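Local coordinates for putative ABC transporter subunit, substrate-binding component (Rhodopseudomonas palustris, PDB 4EVQ), which probably serves as the substrate-binding component of an ABC transporter, binding benzoate derivatives such as 4-hydroxybenzoate, at residues F133-I138 with G164-S169; P238-D243 with V259-S264; G255-L260 with L347-G352; V263-N268 with S355-L360; F289-W294 with A327-P332. All blocks are in the same frame, centred on the assembly; numbering follows the deposited sequence.

Contact 1 (F133-I138 with G164-S169); sequences FANGQI and GEEMVS. With PHB (p-hydroxybenzoic acid), chain H.
The amide of N135 meets two side chains of helix 162-177. Its ND2 gives E166 OE1 a nearly straight hydrogen bond of 2.9 Å (169°). The acceptor lies close to the amide plane, whereas the donor approaches the carboxylate on its anti side, 34° out of the carboxylate plane. OD1 of N135 lies against the methyl CE of M167, a selenomethionine, at 3.4 Å and is buried without a polar partner. That methyl also touches the bound p-hydroxybenzoic acid, CE to C6 being 3.7 Å, and F133 CZ reaches the same C6 at 3.9 Å, with the ligand at the edge of its ring. A bend at chi3 (-117°) turns CE of M167 to the ligand, while SE rests beside I138 CG2 at 4.1 Å. In the next shell, E166 OE1 also accepts from D117 N. An alanine in place of N135 would remove the amide and would probably leave E166 OE1 with one donor fewer and the M167 methyl less confined against the ligand. A134 is the N-cap of helix 135-148, which packs beside helix 162-177; I138 and M167 both press on P238 of strand 235-238, and M167 also on F213 of strand 209-213.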
# COMPACT_ATOMS: atom_id res chain seq x y z
N PHE A 133 -2.70 4.33 -0.65
CA PHE A 133 -1.92 5.36 -1.33
C PHE A 133 -2.17 5.19 -2.82
O PHE A 133 -2.69 4.16 -3.25
CB PHE A 133 -0.41 5.24 -1.02
CG PHE A 133 0.12 3.95 -1.51
CD1 PHE A 133 -0.07 2.80 -0.77
CD2 PHE A 133 0.65 3.82 -2.78
CE1 PHE A 133 0.24 1.57 -1.29
CE2 PHE A 133 1.01 2.57 -3.28
CZ PHE A 133 0.77 1.47 -2.54
N ALA A 134 -1.72 6.17 -3.61
CA ALA A 134 -1.62 6.06 -5.03
C ALA A 134 -0.16 5.96 -5.46
O ALA A 134 0.70 6.73 -4.97
CB ALA A 134 -2.28 7.25 -5.69
N ASN A 135 0.09 5.09 -6.43
CA ASN A 135 1.45 4.82 -6.90
C ASN A 135 2.19 6.06 -7.35
O ASN A 135 3.32 6.28 -6.98
CB ASN A 135 1.37 3.85 -8.08
CG ASN A 135 1.02 2.42 -7.69
OD1 ASN A 135 1.30 1.97 -6.58
ND2 ASN A 135 0.43 1.71 -8.62
N GLY A 136 1.55 6.88 -8.17
CA GLY A 136 2.29 8.02 -8.71
C GLY A 136 2.59 9.02 -7.62
O GLY A 136 3.67 9.63 -7.59
N GLN A 137 1.65 9.19 -6.69
CA GLN A 137 1.89 10.15 -5.62
C GLN A 137 3.05 9.77 -4.69
O GLN A 137 3.90 10.60 -4.34
CB GLN A 137 0.62 10.40 -4.82
CG GLN A 137 0.74 11.57 -3.85
CD GLN A 137 -0.56 12.02 -3.22
OE1 GLN A 137 -1.49 11.27 -3.11
NE2 GLN A 137 -0.56 13.25 -2.73
N ILE A 138 3.14 8.51 -4.32
CA ILE A 138 4.25 8.11 -3.48
C ILE A 138 5.56 8.13 -4.27
O ILE A 138 6.59 8.52 -3.75
CB ILE A 138 4.02 6.76 -2.75
CG1 ILE A 138 5.08 6.61 -1.66
CG2 ILE A 138 3.98 5.56 -3.71
CD1 ILE A 138 4.84 5.41 -0.71
N GLY A 164 5.00 -1.08 -10.49
CA GLY A 164 6.38 -0.65 -10.68
C GLY A 164 6.44 0.46 -11.71
O GLY A 164 7.12 1.48 -11.51
N GLU A 165 5.72 0.32 -12.81
CA GLU A 165 5.75 1.31 -13.88
C GLU A 165 5.24 2.64 -13.34
O GLU A 165 5.83 3.70 -13.60
CB GLU A 165 4.92 0.82 -15.07
CG GLU A 165 5.45 -0.42 -15.76
CD GLU A 165 4.38 -1.26 -16.54
OE1 GLU A 165 4.77 -2.37 -17.02
OE2 GLU A 165 3.20 -0.85 -16.65
N GLU A 166 4.17 2.62 -12.56
CA GLU A 166 3.59 3.88 -12.10
C GLU A 166 4.40 4.56 -11.01
O GLU A 166 4.44 5.78 -10.93
CB GLU A 166 2.17 3.63 -11.59
CG GLU A 166 1.17 3.37 -12.72
CD GLU A 166 -0.24 3.01 -12.27
OE1 GLU A 166 -0.52 3.03 -11.07
OE2 GLU A 166 -1.08 2.77 -13.15
N MSE A 167 4.96 3.78 -10.09
CA MSE A 167 5.82 4.36 -9.08
C MSE A 167 7.11 4.90 -9.68
O MSE A 167 7.63 5.93 -9.21
CB MSE A 167 6.11 3.37 -7.98
CG MSE A 167 4.94 3.14 -7.05
SE MSE A 167 5.36 2.16 -5.46
CE MSE A 167 4.28 0.65 -5.76
N VAL A 168 7.65 4.26 -10.71
CA VAL A 168 8.83 4.82 -11.39
C VAL A 168 8.41 6.06 -12.14
O VAL A 168 9.15 7.06 -12.17
CB VAL A 168 9.47 3.75 -12.30
CG1 VAL A 168 10.39 4.39 -13.34
CG2 VAL A 168 10.25 2.73 -11.50
N SER A 169 7.26 6.06 -12.78
CA SER A 169 6.80 7.25 -13.53
C SER A 169 6.67 8.47 -12.63
O SER A 169 7.14 9.54 -12.96
CB SER A 169 5.50 6.93 -14.23
OG SER A 169 5.03 8.03 -14.97
C1' PHB H . 0.76 -2.87 -6.07
O1' PHB H . 0.79 -3.75 -6.96
O2' PHB H . -0.03 -1.84 -6.14
C1 PHB H . 1.62 -2.93 -4.87
C2 PHB H . 2.10 -4.17 -4.44
C3 PHB H . 2.93 -4.23 -3.33
C4 PHB H . 3.28 -3.09 -2.68
C5 PHB H . 2.79 -1.86 -3.08
C6 PHB H . 1.99 -1.80 -4.17
O4 PHB H . 4.08 -3.13 -1.60

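Contact 2 (P238-D243 with V259-S264); sequences PGFLTD and VLHYVS. With PHB (p-hydroxybenzoic acid), chain H.
F240 is sandwiched between L260 and the bound p-hydroxybenzoic acid. Methyl CD1 of L260 makes a CH-pi contact over one face, 4.0 Å from the centroid of the F240 ring, and C5 of the ligand lies over the opposite face. The ligand hydroxyl O4 comes to 3.2 Å from F240 CB. With chi1 of L260 at -161°, CG points opposite the backbone N and the two methyls part: CD1 goes to the phenylalanine, CD2 to the carboxylate of D243, 3.6 Å from OD1. H261 has its CG between the backbone N and the carbonyl carbon (chi1 52°), which brings the edge of the imidazole up to F240, CE1 to CZ being 4.1 Å. The backbones are joined by G239 N to V259 O, a hydrogen bond of 2.9 Å bent to 136°. A CB on G239 would run into that of L260. D243 has its polar partners beyond the segments, a salt bridge from OD1 to R348 and a bond from V288 N to OD2, while H261 NE2 pairs with Q292. L260 and the ligand thus take the two faces of the ring, with the imidazole beside it, and the buried polar ends are satisfied within the protein, as suits an aromatic solute.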
# COMPACT_ATOMS: atom_id res chain seq x y z
N PRO A 238 10.25 3.80 -2.46
CA PRO A 238 9.06 3.86 -1.61
C PRO A 238 9.20 2.86 -0.49
O PRO A 238 9.88 1.86 -0.62
CB PRO A 238 7.93 3.49 -2.58
CG PRO A 238 8.61 2.50 -3.54
CD PRO A 238 10.01 3.07 -3.71
N GLY A 239 8.55 3.08 0.64
CA GLY A 239 8.79 2.28 1.81
C GLY A 239 8.39 0.83 1.78
O GLY A 239 8.78 0.09 2.67
N PHE A 240 7.66 0.44 0.75
CA PHE A 240 7.39 -0.97 0.52
C PHE A 240 8.67 -1.77 0.37
O PHE A 240 8.68 -2.98 0.59
CB PHE A 240 6.50 -1.16 -0.71
CG PHE A 240 5.39 -0.17 -0.80
CD1 PHE A 240 4.40 -0.16 0.15
CD2 PHE A 240 5.40 0.82 -1.77
CE1 PHE A 240 3.42 0.80 0.12
CE2 PHE A 240 4.41 1.81 -1.77
CZ PHE A 240 3.45 1.80 -0.83
N LEU A 241 9.75 -1.11 -0.05
CA LEU A 241 11.04 -1.78 -0.28
C LEU A 241 11.57 -2.36 1.02
O LEU A 241 12.26 -3.36 0.98
CB LEU A 241 12.01 -0.73 -0.82
CG LEU A 241 13.42 -1.23 -1.12
CD1 LEU A 241 13.42 -2.29 -2.20
CD2 LEU A 241 14.32 -0.04 -1.51
N THR A 242 11.28 -1.76 2.18
CA THR A 242 11.78 -2.24 3.45
C THR A 242 10.74 -2.76 4.42
O THR A 242 11.07 -3.51 5.35
CB THR A 242 12.65 -1.16 4.14
OG1 THR A 242 11.87 0.02 4.41
CG2 THR A 242 13.81 -0.76 3.27
N ASP A 243 9.47 -2.36 4.25
CA ASP A 243 8.49 -2.75 5.25
C ASP A 243 8.25 -4.26 5.30
O ASP A 243 7.99 -4.89 4.29
CB ASP A 243 7.16 -2.01 5.05
CG ASP A 243 7.02 -0.81 5.98
OD1 ASP A 243 7.98 0.00 6.07
OD2 ASP A 243 5.94 -0.66 6.63
N VAL A 259 10.58 6.62 1.52
CA VAL A 259 9.48 7.52 1.84
C VAL A 259 8.20 6.69 1.96
O VAL A 259 7.93 5.85 1.10
CB VAL A 259 9.35 8.61 0.78
CG1 VAL A 259 8.06 9.39 0.95
CG2 VAL A 259 10.56 9.56 0.83
N LEU A 260 7.45 6.91 3.03
CA LEU A 260 6.21 6.15 3.23
C LEU A 260 5.29 6.96 4.13
O LEU A 260 5.73 7.72 4.98
CB LEU A 260 6.49 4.77 3.88
CG LEU A 260 5.40 3.71 3.73
CD1 LEU A 260 5.19 3.31 2.28
CD2 LEU A 260 5.80 2.49 4.60
N HIS A 261 4.01 6.65 4.00
CA HIS A 261 2.93 7.19 4.82
C HIS A 261 2.81 6.59 6.21
O HIS A 261 1.90 6.92 6.94
CB HIS A 261 1.63 7.12 4.02
CG HIS A 261 1.35 5.78 3.46
ND1 HIS A 261 2.13 5.25 2.45
CD2 HIS A 261 0.37 4.89 3.71
CE1 HIS A 261 1.66 4.05 2.14
NE2 HIS A 261 0.59 3.81 2.88
N TYR A 262 3.70 5.70 6.58
CA TYR A 262 3.73 5.13 7.94
C TYR A 262 5.17 4.91 8.38
O TYR A 262 6.01 4.60 7.55
CB TYR A 262 2.97 3.78 7.99
CG TYR A 262 2.95 3.18 9.35
CD1 TYR A 262 2.22 3.74 10.40
CD2 TYR A 262 3.65 1.99 9.61
CE1 TYR A 262 2.24 3.20 11.65
CE2 TYR A 262 3.66 1.43 10.87
CZ TYR A 262 2.93 2.03 11.89
OH TYR A 262 2.96 1.45 13.14
N VAL A 263 5.42 5.10 9.66
CA VAL A 263 6.69 4.71 10.29
C VAL A 263 6.30 4.15 11.65
O VAL A 263 5.43 4.69 12.31
CB VAL A 263 7.63 5.89 10.58
CG1 VAL A 263 9.08 5.38 10.69
CG2 VAL A 263 7.52 6.96 9.64
N SER A 264 6.93 3.06 12.09
CA SER A 264 6.40 2.39 13.27
C SER A 264 6.59 3.18 14.52
O SER A 264 5.85 2.94 15.46
CB SER A 264 6.92 0.97 13.44
OG SER A 264 8.27 1.02 13.52
C1' PHB H . 0.76 -2.87 -6.07
O1' PHB H . 0.79 -3.75 -6.96
O2' PHB H . -0.03 -1.84 -6.14
C1 PHB H . 1.62 -2.93 -4.87
C2 PHB H . 2.10 -4.17 -4.44
C3 PHB H . 2.93 -4.23 -3.33
C4 PHB H . 3.28 -3.09 -2.68
C5 PHB H . 2.79 -1.86 -3.08
C6 PHB H . 1.99 -1.80 -4.17
O4 PHB H . 4.08 -3.13 -1.60

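Contact 3 (G255-L260 with L347-G352); sequences GIKTVL and LRELKG
Two torsions bring R348 and T258 together: chi1 of T258 (64°) sets OG1 between its backbone N and carbonyl carbon, and a bend at chi3 of R348 (-51°) turns the guanidinium side-on to it. R348 NE and NH2 then both donate to T258 OG1, at 2.9 and 3.0 Å, with the hydroxyl oxygen near the guanidinium plane at its edge. L260 CD2 lies over one face of the same group, 3.3 Å from R348 NH1. This double grip should fix the rotation of the guanidinium, whose NH2 also serves D243. Beneath the side chains T258 and R348 form an antiparallel hydrogen-bonded pair, with R348 N to T258 O at 2.8 Å and a second bond from T258 N to R348 O. The ladder continues with L350 N to I256 O (2.9 Å) and closes at G255 N to L350 O, a nearly straight bond of 2.8 Å. K257 with E349 and V259 with L347 are the non-hydrogen-bonded pairs, their side chains on the other face of the sheet. K257 NZ and E349 OE1 stay 4.4 Å apart, beyond a salt bridge; a water bonded to K257 NZ and G255 O, and weakly to E349 OE2, fills in between them. The two strands run at 136° to each other. Strand 257-260 has parallel strand 235-238 as its other neighbour, while strand 345-351 passes on to edge strand 354-362. V259 packs on A141 and A145 of helix 135-148, and the loop residue T242 lies against R348 and L350.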
# COMPACT_ATOMS: atom_id res chain seq x y z
N GLY A 255 20.89 1.86 6.44
CA GLY A 255 21.15 3.05 5.66
C GLY A 255 20.24 3.25 4.45
O GLY A 255 20.29 4.28 3.81
N ILE A 256 19.40 2.27 4.14
CA ILE A 256 18.45 2.46 3.04
C ILE A 256 17.47 3.57 3.42
O ILE A 256 16.97 3.60 4.54
CB ILE A 256 17.68 1.14 2.72
CG1 ILE A 256 18.66 0.08 2.19
CG2 ILE A 256 16.55 1.39 1.73
CD1 ILE A 256 17.99 -1.25 2.04
N LYS A 257 17.21 4.46 2.48
CA LYS A 257 16.30 5.57 2.70
C LYS A 257 15.00 5.30 1.94
O LYS A 257 15.00 4.86 0.81
CB LYS A 257 16.91 6.85 2.16
CG LYS A 257 18.14 7.29 2.94
CD LYS A 257 17.83 8.42 3.82
CE LYS A 257 18.97 8.83 4.73
NZ LYS A 257 20.25 9.08 4.08
N THR A 258 13.87 5.57 2.59
CA THR A 258 12.58 5.37 1.95
C THR A 258 11.63 6.49 2.33
O THR A 258 11.83 7.23 3.28
CB THR A 258 11.91 4.01 2.29
OG1 THR A 258 11.61 3.92 3.68
CG2 THR A 258 12.75 2.83 1.89
N VAL A 259 10.58 6.62 1.52
CA VAL A 259 9.48 7.52 1.84
C VAL A 259 8.20 6.69 1.96
O VAL A 259 7.93 5.85 1.10
CB VAL A 259 9.35 8.61 0.78
CG1 VAL A 259 8.06 9.39 0.95
CG2 VAL A 259 10.56 9.56 0.83
N LEU A 260 7.45 6.91 3.03
CA LEU A 260 6.21 6.15 3.23
C LEU A 260 5.29 6.96 4.13
O LEU A 260 5.73 7.72 4.98
CB LEU A 260 6.49 4.77 3.88
CG LEU A 260 5.40 3.71 3.73
CD1 LEU A 260 5.19 3.31 2.28
CD2 LEU A 260 5.80 2.49 4.60
N LEU A 347 10.01 10.81 5.43
CA LEU A 347 11.32 10.33 5.07
C LEU A 347 11.77 9.41 6.18
O LEU A 347 11.60 9.72 7.35
CB LEU A 347 12.29 11.52 4.92
CG LEU A 347 13.74 11.15 4.59
CD1 LEU A 347 13.83 10.55 3.18
CD2 LEU A 347 14.63 12.42 4.73
N ARG A 348 12.34 8.27 5.80
CA ARG A 348 12.74 7.25 6.76
C ARG A 348 14.11 6.70 6.41
O ARG A 348 14.51 6.74 5.26
CB ARG A 348 11.77 6.06 6.76
CG ARG A 348 10.30 6.50 6.69
CD ARG A 348 9.32 5.38 6.73
NE ARG A 348 9.62 4.32 5.77
CZ ARG A 348 9.16 3.08 5.86
NH1 ARG A 348 8.30 2.77 6.81
NH2 ARG A 348 9.57 2.16 5.04
N GLU A 349 14.76 6.11 7.39
CA GLU A 349 15.98 5.35 7.15
C GLU A 349 15.88 4.05 7.90
O GLU A 349 15.43 4.02 9.06
CB GLU A 349 17.23 6.12 7.65
CG GLU A 349 18.55 5.42 7.39
CD GLU A 349 19.74 6.23 7.84
OE1 GLU A 349 19.58 7.42 8.14
OE2 GLU A 349 20.84 5.64 7.88
N LEU A 350 16.31 2.97 7.27
CA LEU A 350 16.38 1.70 7.96
C LEU A 350 17.64 1.71 8.81
O LEU A 350 18.75 1.93 8.30
CB LEU A 350 16.35 0.59 6.91
CG LEU A 350 16.36 -0.86 7.26
CD1 LEU A 350 15.35 -1.11 8.37
CD2 LEU A 350 16.14 -1.69 6.00
N LYS A 351 17.47 1.58 10.13
CA LYS A 351 18.59 1.58 11.06
C LYS A 351 18.24 0.66 12.20
O LYS A 351 17.23 0.84 12.86
CB LYS A 351 18.82 2.98 11.61
CG LYS A 351 20.26 3.15 12.12
CD LYS A 351 21.30 3.01 10.99
CE LYS A 351 22.69 3.06 11.55
NZ LYS A 351 23.29 1.73 11.48
N GLY A 352 19.10 -0.32 12.46
CA GLY A 352 18.89 -1.16 13.61
C GLY A 352 17.73 -2.10 13.51
O GLY A 352 17.18 -2.51 14.54
O HOH W 1 21.56 6.47 4.82

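Contact 4 (V263-N268 with S355-L360); sequences VSDLDN and SVNLGL
D265 belongs to a type I beta turn, V263 to L266, and extends its carboxylate to N357 of edge strand 354-362. From CB, the side chain turns CG between the backbone N and the carbonyl carbon (chi1 64°), which aims both oxygens at the strand. OD1 lies against N357 CB at 3.4 Å and takes a bond from a water, 2.9 Å away, that in turn accepts from N357 ND2. OD2 accepts from N357 N at 3.2 Å; the bond is nearly straight (167°) and meets the oxygen on its syn side. A second water donates to D265 OD2 at 2.7 Å and also to N357 O, so direct and water-mediated bonds run side by side. With an alanine here the N357 backbone N would probably lose its carboxylate acceptor and both waters one of their holders. Beside these bonds V263 CG1 packs on S355 O at 3.5 Å, L266 CD2 reaches N357 ND2 at 3.9 Å, and a further water joins S264 OG to S355 O. Where the strand opens into a classic beta bulge, L358 and G359 both facing L347, N357 closes an Asx turn: its OD1 accepts from G359 N at 2.9 Å, the donor standing above the carbonyl plane.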
# COMPACT_ATOMS: atom_id res chain seq x y z
N VAL A 263 5.42 5.10 9.66
CA VAL A 263 6.69 4.71 10.29
C VAL A 263 6.30 4.15 11.65
O VAL A 263 5.43 4.69 12.31
CB VAL A 263 7.63 5.89 10.58
CG1 VAL A 263 9.08 5.38 10.69
CG2 VAL A 263 7.52 6.96 9.64
N SER A 264 6.93 3.06 12.09
CA SER A 264 6.40 2.39 13.27
C SER A 264 6.59 3.18 14.52
O SER A 264 5.85 2.94 15.46
CB SER A 264 6.92 0.97 13.44
OG SER A 264 8.27 1.02 13.52
N ASP A 265 7.51 4.14 14.51
CA ASP A 265 7.79 4.97 15.67
C ASP A 265 6.90 6.18 15.82
O ASP A 265 7.14 6.98 16.71
CB ASP A 265 9.30 5.38 15.75
CG ASP A 265 9.76 6.27 14.59
OD1 ASP A 265 8.93 6.73 13.82
OD2 ASP A 265 11.00 6.54 14.49
N LEU A 266 5.88 6.33 14.98
CA LEU A 266 5.01 7.50 15.12
C LEU A 266 4.42 7.52 16.53
O LEU A 266 3.93 6.52 17.01
CB LEU A 266 3.92 7.49 14.08
CG LEU A 266 4.34 7.79 12.62
CD1 LEU A 266 3.23 7.50 11.63
CD2 LEU A 266 4.78 9.25 12.49
N ASP A 267 4.45 8.67 17.19
CA ASP A 267 4.19 8.70 18.63
C ASP A 267 2.74 8.93 19.04
O ASP A 267 2.42 9.00 20.21
CB ASP A 267 5.10 9.75 19.30
CG ASP A 267 4.73 11.16 18.94
OD1 ASP A 267 5.10 11.59 17.82
OD2 ASP A 267 4.10 11.84 19.79
N ASN A 268 1.84 9.05 18.08
CA ASN A 268 0.43 9.25 18.43
C ASN A 268 -0.23 8.06 19.20
O ASN A 268 0.25 6.92 19.17
CB ASN A 268 -0.36 9.60 17.18
CG ASN A 268 -0.50 8.41 16.25
OD1 ASN A 268 -1.20 7.44 16.58
ND2 ASN A 268 0.13 8.48 15.09
N SER A 355 12.63 0.94 10.47
CA SER A 355 12.70 2.25 9.84
C SER A 355 12.45 3.29 10.90
O SER A 355 11.58 3.12 11.74
CB SER A 355 11.69 2.40 8.70
OG SER A 355 12.14 1.73 7.55
N VAL A 356 13.24 4.35 10.89
CA VAL A 356 13.07 5.47 11.79
C VAL A 356 12.69 6.70 11.01
O VAL A 356 13.04 6.86 9.86
CB VAL A 356 14.31 5.72 12.63
CG1 VAL A 356 14.66 4.47 13.44
CG2 VAL A 356 15.45 6.09 11.77
N ASN A 357 11.93 7.57 11.65
CA ASN A 357 11.43 8.78 11.04
C ASN A 357 12.51 9.87 11.00
O ASN A 357 12.95 10.32 12.03
CB ASN A 357 10.25 9.22 11.88
CG ASN A 357 9.43 10.32 11.25
OD1 ASN A 357 9.74 10.83 10.18
ND2 ASN A 357 8.33 10.67 11.92
N LEU A 358 12.86 10.30 9.80
CA LEU A 358 13.78 11.42 9.63
C LEU A 358 13.09 12.75 9.41
O LEU A 358 13.74 13.78 9.40
CB LEU A 358 14.70 11.15 8.46
CG LEU A 358 15.59 9.94 8.58
CD1 LEU A 358 16.48 9.88 7.34
CD2 LEU A 358 16.41 10.01 9.86
N GLY A 359 11.78 12.74 9.30
CA GLY A 359 10.99 13.95 9.23
C GLY A 359 10.00 13.87 8.10
O GLY A 359 9.94 12.93 7.37
N LEU A 360 9.18 14.89 7.98
CA LEU A 360 8.16 14.92 6.99
C LEU A 360 8.79 15.14 5.61
O LEU A 360 9.59 16.09 5.43
CB LEU A 360 7.26 16.09 7.35
CG LEU A 360 5.94 16.17 6.66
CD1 LEU A 360 5.17 14.95 6.90
CD2 LEU A 360 5.18 17.43 7.16
O HOH W 2 10.18 2.61 13.81
O HOH W 3 8.11 9.42 14.60
O HOH W 4 12.50 8.77 14.62

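Contact 5 (F289-W294 with A327-P332); sequences FAVQGW and ASPRGP
A tight beta hairpin, strands 325-328 and 331-334, docks its turn on helix 288-306, and P329 at the turn meets V291 and W294 of the helix. V291 offers both methyls to the proline ring: CG1 is 4.1 Å and CG2 4.2 Å from P329 CB. One helical turn on, W294 CD1 comes to P329 CD at 3.7 Å, while the indole NE1 is bonded to E270. The V291 torsion (chi1 172°) puts CG1 opposite the backbone N, where it also packs under the R330 chain, 3.7 Å from NE. R330 was modelled in two conformations, and in the one described its chain bends at chi3 and brings a guanidinium face over Q292 CG. In this conformer NH2 forms a hydrogen bond with T131 O and a salt bridge with D295 of the same helix, which is also bonded to S328 OG and probably balances the arginine's charge. The turn is stiffened from inside: S328 OG accepts from R330 N at 2.9 Å, and S328 and G331 exchange backbone bonds, S328 N to G331 O at 2.8 Å and G331 N to S328 O at 2.9 Å. The turn lies near the chain crossings between the two lobes, probably close to the hinge of this periplasmic binding protein fold; the local motif is an ST turn in a two-residue hairpin.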
# COMPACT_ATOMS: atom_id res chain seq x y z
N PHE A 289 1.22 -2.46 5.69
CA PHE A 289 0.13 -3.27 5.18
C PHE A 289 -0.85 -3.57 6.27
O PHE A 289 -2.09 -3.48 6.07
CB PHE A 289 0.72 -4.52 4.51
CG PHE A 289 1.81 -4.19 3.53
CD1 PHE A 289 1.52 -3.58 2.34
CD2 PHE A 289 3.12 -4.51 3.80
CE1 PHE A 289 2.52 -3.22 1.45
CE2 PHE A 289 4.13 -4.20 2.94
CZ PHE A 289 3.84 -3.55 1.77
N ALA A 290 -0.35 -3.91 7.46
CA ALA A 290 -1.23 -4.09 8.61
C ALA A 290 -1.99 -2.83 8.97
O ALA A 290 -3.19 -2.90 9.29
CB ALA A 290 -0.45 -4.58 9.79
N VAL A 291 -1.35 -1.67 8.90
CA VAL A 291 -2.03 -0.42 9.16
C VAL A 291 -3.14 -0.21 8.18
O VAL A 291 -4.24 0.26 8.55
CB VAL A 291 -1.04 0.75 9.07
CG1 VAL A 291 -1.73 2.10 9.16
CG2 VAL A 291 0.01 0.67 10.17
N GLN A 292 -2.90 -0.46 6.90
CA GLN A 292 -3.88 -0.26 5.87
C GLN A 292 -5.09 -1.17 6.06
O GLN A 292 -6.22 -0.75 5.79
CB GLN A 292 -3.25 -0.44 4.47
CG GLN A 292 -2.26 0.68 4.16
CD GLN A 292 -1.34 0.42 2.97
OE1 GLN A 292 -0.61 1.30 2.58
NE2 GLN A 292 -1.40 -0.77 2.39
N GLY A 293 -4.88 -2.38 6.54
CA GLY A 293 -5.98 -3.29 6.87
C GLY A 293 -6.75 -2.83 8.07
O GLY A 293 -8.00 -2.86 8.08
N TRP A 294 -6.06 -2.44 9.11
CA TRP A 294 -6.71 -1.88 10.28
C TRP A 294 -7.60 -0.70 9.91
O TRP A 294 -8.76 -0.58 10.38
CB TRP A 294 -5.61 -1.44 11.23
CG TRP A 294 -6.02 -0.72 12.49
CD1 TRP A 294 -6.10 0.63 12.65
CD2 TRP A 294 -6.26 -1.29 13.79
NE1 TRP A 294 -6.41 0.92 13.95
CE2 TRP A 294 -6.51 -0.23 14.68
CE3 TRP A 294 -6.31 -2.60 14.28
CZ2 TRP A 294 -6.81 -0.42 16.04
CZ3 TRP A 294 -6.57 -2.79 15.64
CH2 TRP A 294 -6.81 -1.71 16.50
N ALA A 327 -8.83 8.67 13.74
CA ALA A 327 -7.41 8.57 13.99
C ALA A 327 -6.91 7.21 13.51
O ALA A 327 -7.42 6.14 13.87
CB ALA A 327 -7.14 8.74 15.42
N SER A 328 -5.88 7.28 12.67
CA SER A 328 -5.16 6.11 12.19
C SER A 328 -3.86 6.00 12.97
O SER A 328 -3.34 7.00 13.42
CB SER A 328 -4.85 6.32 10.71
OG SER A 328 -3.86 5.37 10.23
N PRO A 329 -3.24 4.81 12.99
CA PRO A 329 -1.86 4.70 13.42
C PRO A 329 -0.95 5.69 12.67
O PRO A 329 0.08 6.10 13.20
CB PRO A 329 -1.53 3.22 13.12
CG PRO A 329 -2.83 2.53 13.37
CD PRO A 329 -3.84 3.50 12.74
N ARG A 330 -1.30 6.10 11.46
CA ARG A 330 -0.51 7.12 10.71
C ARG A 330 -0.61 8.50 11.33
O ARG A 330 0.29 9.34 11.41
CB ARG A 330 -1.07 7.19 9.30
CG ARG A 330 -0.68 5.91 8.58
CD ARG A 330 -1.25 5.79 7.18
NE ARG A 330 -2.57 5.15 7.22
CZ ARG A 330 -3.26 4.80 6.15
NH1 ARG A 330 -2.82 5.07 4.94
NH2 ARG A 330 -4.40 4.14 6.30
N GLY A 331 -1.79 8.77 11.72
CA GLY A 331 -2.15 10.17 11.99
C GLY A 331 -3.64 10.34 11.70
O GLY A 331 -4.34 9.33 11.57
N PRO A 332 -4.15 11.59 11.59
CA PRO A 332 -5.56 11.73 11.19
C PRO A 332 -5.80 11.17 9.79
O PRO A 332 -5.04 11.45 8.88
CB PRO A 332 -5.79 13.25 11.22
CG PRO A 332 -4.74 13.80 12.13
CD PRO A 332 -3.55 12.90 11.93

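Contacts 1, 2, 3 and 5 are buried; contact 4 alone is only partly so. Contacts 1 and 2 share the ligand and meet where the F133 ring touches those of F240 and H261. Contact 3 uses strand 257-260 with contact 2 and is mainly backbone ladder; R348 links the two through D243. Its strand 345-351 is followed by, and pairs with, the edge strand of contact 4. Contact 4 combines one direct bond with waters, contact 1 an Asn-Glu bond with ligand packing, contact 2 mainly packing round F240. Contact 5, across the chain's centre from contact 1, joins helix and hairpin by van der Waals contact. It touches contact 2 through H261 and Q292, and contact 4 through N268 and P329.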